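Local structure of protease LasA (3IT5) at residues V51-A56 against Q91-D96; V59-R64 against D83-S88. The protein is a secreted zinc metallopeptidase of the M23A family that cleaves pentaglycine cross-links in staphylococcal peptidoglycan and helps degrade host elastin. All blocks are in the same frame, centred on the assembly; numbering follows the deposited sequence.

Contact 1: residues V51-A56 against Q91-D96; sequences VVAAHA and QQVSAD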
loop_
_atom_site.group_PDB
_atom_site.type_symbol
_atom_site.label_atom_id
_atom_site.label_comp_id
_atom_site.label_asym_id
_atom_site.label_seq_id
_atom_site.Cartn_x
_atom_site.Cartn_y
_atom_site.Cartn_z
ATOM N N VAL A 51 7.845 0.314 -5.807
ATOM C CA VAL A 51 7.126 0.663 -4.584
ATOM C C VAL A 51 7.889 1.777 -3.845
ATOM O O VAL A 51 9.099 1.672 -3.619
ATOM C CB VAL A 51 6.946 -0.560 -3.644
ATOM C CG1 VAL A 51 6.228 -0.155 -2.353
ATOM C CG2 VAL A 51 6.186 -1.694 -4.344
ATOM N N VAL A 52 7.181 2.843 -3.485
ATOM C CA VAL A 52 7.787 3.960 -2.760
ATOM C C VAL A 52 7.134 4.160 -1.393
ATOM O O VAL A 52 5.990 3.731 -1.165
ATOM C CB VAL A 52 7.743 5.296 -3.564
ATOM C CG1 VAL A 52 8.320 5.122 -4.975
ATOM C CG2 VAL A 52 6.326 5.849 -3.624
ATOM N N ALA A 53 7.868 4.813 -0.495
ATOM C CA ALA A 53 7.355 5.170 0.823
ATOM C C ALA A 53 6.118 6.051 0.705
ATOM O O ALA A 53 6.106 7.043 -0.030
ATOM C CB ALA A 53 8.430 5.871 1.647
ATOM N N ALA A 54 5.073 5.671 1.431
ATOM C CA ALA A 54 3.830 6.426 1.445
ATOM C C ALA A 54 3.965 7.700 2.276
ATOM O O ALA A 54 3.155 8.618 2.150
ATOM C CB ALA A 54 2.706 5.563 1.964
ATOM N N HIS A 55 5.002 7.752 3.111
ATOM C CA HIS A 55 5.231 8.883 4.003
ATOM C C HIS A 55 6.675 8.958 4.492
ATOM O O HIS A 55 7.466 8.020 4.297
ATOM C CB HIS A 55 4.302 8.781 5.216
ATOM C CG HIS A 55 4.475 7.516 5.996
ATOM N ND1 HIS A 55 5.295 7.427 7.099
ATOM C CD2 HIS A 55 3.933 6.286 5.831
ATOM C CE1 HIS A 55 5.253 6.197 7.580
ATOM N NE2 HIS A 55 4.436 5.483 6.825
ATOM N N ALA A 56 6.993 10.082 5.134
ATOM C CA ALA A 56 8.248 10.277 5.847
ATOM C C ALA A 56 8.325 9.377 7.076
ATOM O O ALA A 56 7.314 9.127 7.736
ATOM C CB ALA A 56 8.395 11.741 6.266
ATOM N N GLN A 91 17.362 3.900 7.986
ATOM C CA GLN A 91 17.334 4.913 6.933
ATOM C C GLN A 91 16.075 5.761 7.007
ATOM O O GLN A 91 14.956 5.257 6.883
ATOM C CB GLN A 91 17.464 4.286 5.539
ATOM C CG GLN A 91 17.359 5.302 4.390
ATOM C CD GLN A 91 17.778 4.734 3.046
ATOM O OE1 GLN A 91 18.245 3.595 2.954
ATOM N NE2 GLN A 91 17.607 5.527 1.989
ATOM N N GLN A 92 16.266 7.060 7.199
ATOM C CA GLN A 92 15.155 7.986 7.154
ATOM C C GLN A 92 14.822 8.282 5.692
ATOM O O GLN A 92 15.723 8.444 4.863
ATOM C CB GLN A 92 15.459 9.262 7.949
ATOM C CG GLN A 92 16.108 9.034 9.339
ATOM C CD GLN A 92 15.264 8.211 10.327
ATOM O OE1 GLN A 92 14.040 8.131 10.217
ATOM N NE2 GLN A 92 15.930 7.611 11.311
ATOM N N VAL A 93 13.523 8.331 5.392
ATOM C CA VAL A 93 13.010 8.485 4.030
ATOM C C VAL A 93 11.819 9.449 4.003
ATOM O O VAL A 93 11.213 9.729 5.038
ATOM C CB VAL A 93 12.545 7.121 3.420
ATOM C CG1 VAL A 93 13.728 6.173 3.204
ATOM C CG2 VAL A 93 11.463 6.472 4.285
ATOM N N SER A 94 11.483 9.928 2.808
ATOM C CA SER A 94 10.324 10.791 2.595
ATOM C C SER A 94 9.296 10.041 1.749
ATOM O O SER A 94 9.616 9.017 1.138
ATOM C CB SER A 94 10.753 12.060 1.859
ATOM O OG SER A 94 11.885 12.651 2.473
ATOM N N ALA A 95 8.070 10.551 1.698
ATOM C CA ALA A 95 7.109 10.068 0.722
ATOM C C ALA A 95 7.793 10.089 -0.640
ATOM O O ALA A 95 8.511 11.039 -0.962
ATOM C CB ALA A 95 5.857 10.933 0.712
ATOM N N ASP A 96 7.608 9.014 -1.403
ATOM C CA ASP A 96 8.112 8.906 -2.776
ATOM C C ASP A 96 9.574 8.441 -2.871
ATOM O O ASP A 96 10.185 8.531 -3.939
ATOM C CB ASP A 96 7.889 10.216 -3.557
ATOM C CG ASP A 96 7.446 9.982 -4.995
ATOM O OD1 ASP A 96 6.752 8.976 -5.263
ATOM O OD2 ASP A 96 7.773 10.824 -5.857
#
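V52 opens the contact by lying alongside D96, the two side chains pointing the same way. Its CG2, lodged between its own backbone N and carbonyl carbon (chi1 -52°), comes 3.6 Å from D96 OD1; that carboxylate oxygen takes its hydrogen bond from the backbone N of Q13. At A53 the backbone takes over: D96 N donates to A53 O at 2.8 Å, nearly straight (168°) and in the carbonyl plane. The same oxygen also receives a CA-H...O contact from A95 CA, while the A53 methyl packs against V93 CG2 at 4.1 Å. A54 O lies 3.8 Å from A95 CB. The CB of H55 points away from the second segment, and its ND1 donates to A56 O (2.7 Å) from well above the carbonyl plane. A56 ends the walk with a CA-H...O contact to V93 O, 3.1 Å from its CA. The touching parts of the two segments run 130° apart, and one conventional hydrogen bond joins them. Around them, V51 pairs with strand 98-102, H55 and V93 rest on V69 of strand 66-70, A54 touches F123 of strand 121-127, and the loop at Q8 covers V52 and A95.

Contact 2: residues V59-R64 against D83-S88; sequences VRVLSR and DQIQVS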
loop_
_atom_site.group_PDB
_atom_site.type_symbol
_atom_site.label_atom_id
_atom_site.label_comp_id
_atom_site.label_asym_id
_atom_site.label_seq_id
_atom_site.Cartn_x
_atom_site.Cartn_y
_atom_site.Cartn_z
ATOM N N VAL A 59 12.935 3.478 8.089
ATOM C CA VAL A 59 12.865 2.159 7.459
ATOM C C VAL A 59 13.330 1.045 8.400
ATOM O O VAL A 59 14.320 1.190 9.123
ATOM C CB VAL A 59 13.702 2.110 6.147
ATOM C CG1 VAL A 59 13.761 0.683 5.573
ATOM C CG2 VAL A 59 13.135 3.072 5.114
ATOM N N ARG A 60 12.579 -0.051 8.396
ATOM C CA ARG A 60 13.052 -1.325 8.912
ATOM C C ARG A 60 12.970 -2.338 7.780
ATOM O O ARG A 60 11.889 -2.584 7.244
ATOM C CB ARG A 60 12.207 -1.790 10.105
ATOM C CG ARG A 60 12.517 -3.223 10.602
ATOM C CD ARG A 60 13.839 -3.285 11.377
ATOM N NE ARG A 60 14.036 -4.495 12.191
ATOM C CZ ARG A 60 13.072 -5.216 12.770
ATOM N NH1 ARG A 60 11.793 -4.872 12.664
ATOM N NH2 ARG A 60 13.392 -6.286 13.488
ATOM N N VAL A 61 14.112 -2.908 7.400
ATOM C CA VAL A 61 14.111 -4.032 6.466
ATOM C C VAL A 61 14.002 -5.327 7.276
ATOM O O VAL A 61 14.993 -5.828 7.827
ATOM C CB VAL A 61 15.340 -4.035 5.517
ATOM C CG1 VAL A 61 15.269 -5.209 4.533
ATOM C CG2 VAL A 61 15.423 -2.722 4.745
ATOM N N LEU A 62 12.777 -5.840 7.358
ATOM C CA LEU A 62 12.463 -7.047 8.128
ATOM C C LEU A 62 12.974 -8.315 7.445
ATOM O O LEU A 62 13.308 -9.294 8.111
ATOM C CB LEU A 62 10.951 -7.140 8.380
ATOM C CG LEU A 62 10.402 -6.207 9.469
ATOM C CD1 LEU A 62 9.031 -5.649 9.109
ATOM C CD2 LEU A 62 10.365 -6.912 10.816
ATOM N N SER A 63 13.033 -8.279 6.114
ATOM C CA SER A 63 13.504 -9.396 5.303
ATOM C C SER A 63 13.665 -8.928 3.857
ATOM O O SER A 63 13.306 -7.794 3.530
ATOM C CB SER A 63 12.513 -10.563 5.365
ATOM O OG SER A 63 11.332 -10.264 4.640
ATOM N N ARG A 64 14.180 -9.805 2.996
ATOM C CA ARG A 64 14.340 -9.508 1.561
ATOM C C ARG A 64 13.027 -9.128 0.858
ATOM O O ARG A 64 13.041 -8.567 -0.242
ATOM C CB ARG A 64 15.009 -10.692 0.835
ATOM C CG ARG A 64 14.177 -11.978 0.750
ATOM C CD ARG A 64 15.011 -13.170 0.273
ATOM N NE ARG A 64 15.272 -13.121 -1.166
ATOM C CZ ARG A 64 14.667 -13.878 -2.077
ATOM N NH1 ARG A 64 13.764 -14.780 -1.718
ATOM N NH2 ARG A 64 14.976 -13.738 -3.359
ATOM N N ASP A 83 10.698 -6.950 -3.270
ATOM C CA ASP A 83 11.904 -7.532 -3.845
ATOM C C ASP A 83 12.888 -6.401 -4.112
ATOM O O ASP A 83 12.493 -5.233 -4.159
ATOM C CB ASP A 83 11.566 -8.284 -5.143
ATOM C CG ASP A 83 12.725 -9.132 -5.666
ATOM O OD1 ASP A 83 13.640 -9.486 -4.888
ATOM O OD2 ASP A 83 12.716 -9.451 -6.874
ATOM N N GLN A 84 14.167 -6.747 -4.257
ATOM C CA GLN A 84 15.204 -5.795 -4.658
ATOM C C GLN A 84 15.195 -4.549 -3.763
ATOM O O GLN A 84 15.226 -3.406 -4.244
ATOM C CB GLN A 84 15.043 -5.433 -6.145
ATOM C CG GLN A 84 15.096 -6.648 -7.088
ATOM C CD GLN A 84 14.858 -6.298 -8.551
ATOM O OE1 GLN A 84 15.051 -5.160 -8.975
ATOM N NE2 GLN A 84 14.448 -7.289 -9.332
ATOM N N ILE A 85 15.148 -4.791 -2.454
ATOM C CA ILE A 85 15.096 -3.721 -1.460
ATOM C C ILE A 85 16.344 -2.846 -1.531
ATOM O O ILE A 85 17.474 -3.334 -1.449
ATOM C CB ILE A 85 14.864 -4.266 -0.028
ATOM C CG1 ILE A 85 13.566 -5.089 0.012
ATOM C CG2 ILE A 85 14.818 -3.114 0.985
ATOM C CD1 ILE A 85 13.161 -5.587 1.398
ATOM N N GLN A 86 16.121 -1.550 -1.718
ATOM C CA GLN A 86 17.212 -0.607 -1.900
ATOM C C GLN A 86 17.303 0.428 -0.773
ATOM O O GLN A 86 17.883 1.503 -0.945
ATOM C CB GLN A 86 17.125 0.056 -3.276
ATOM C CG GLN A 86 15.872 0.867 -3.532
ATOM C CD GLN A 86 15.985 1.708 -4.787
ATOM O OE1 GLN A 86 16.274 1.193 -5.868
ATOM N NE2 GLN A 86 15.752 3.009 -4.652
ATOM N N VAL A 87 16.731 0.088 0.377
ATOM C CA VAL A 87 16.853 0.914 1.584
ATOM C C VAL A 87 17.401 0.067 2.740
ATOM O O VAL A 87 17.406 -1.168 2.657
ATOM C CB VAL A 87 15.517 1.613 1.967
ATOM C CG1 VAL A 87 15.255 2.817 1.053
ATOM C CG2 VAL A 87 14.348 0.637 1.941
ATOM N N SER A 88 17.867 0.728 3.797
ATOM C CA SER A 88 18.521 0.046 4.920
ATOM C C SER A 88 17.835 0.298 6.260
ATOM O O SER A 88 17.024 1.216 6.390
ATOM C CB SER A 88 19.990 0.478 5.025
ATOM O OG SER A 88 20.668 0.301 3.794
HETATM O O HOH W 1 15.758 -7.383 -1.417
#
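V61 and I85 reach toward each other tip to tip, with V61 CG1 3.8 Å from I85 CD1. The isoleucine carries its CG1 branch beside its backbone N (chi1 -57°) and extends it fully, chi2 -175°, which brings CD1 to the backbone carbonyls at the end of strand 57-63. There the methyl lies 3.1 Å from S63 O and also close to R64 O, a tight fit of a methyl among carbonyl oxygens. The other branch, I85 CG2, faces both methyls of V61, so the valine meets the isoleucine along two fronts. V61 CG2 in addition comes 3.3 Å from V87 O.

V59 and V87 meet differently, crossing at about a right angle. V59 holds CG1 anti to its backbone N (chi1 173°), a setting that places this methyl both 3.7 Å from V87 CG2 and 3.4 Å from S88 O.

No direct hydrogen bond links the two segments. A water bridges them instead, donating to R64 O at 3.2 Å and accepting from I85 N at 2.9 Å, and so serves two backbone polar groups beside the apolar cluster. R64 and D83 bring opposite charges near each other without contact, an arrangement that may add a weak electrostatic attraction.

V67 of strand 66-70 lies against both V59 and I85, and L99 of strand 98-102 touches V87. Strand 57-63 ends in a classic beta bulge, where L62 and S63 together oppose one residue of strand 66-70. The loop that follows strand 75-83 thus lays I85 and V87 against V59 and V61 of strand 57-63, within the antiparallel sheet of the M23 peptidase domain; D83 follows closely after H81, a probable proton donor or acceptor of the active site.

In the fold
Contacts 1 and 2 share one antiparallel sheet, in which strands 92-93 and 57-63 are neighbours, and they meet directly: Q91 O probably accepts a hydrogen bond from V59 N, and V93 CG1 packs on V59 CG2 and, more distantly, on V87 CG1. Both are partly buried, but contact 1 has the larger share of buried residues, whereas contact 2 lies farther from the centre of the chain. Their chemistry differs accordingly. Contact 1 is backbone-led, and A56 CA comes within 3.9 Å of S94 CA. In contact 2 the nearest CA atoms, V61 CA and S88 CA, are 6.2 Å apart, and branched aliphatic side chains and a bridging water lie between the segments.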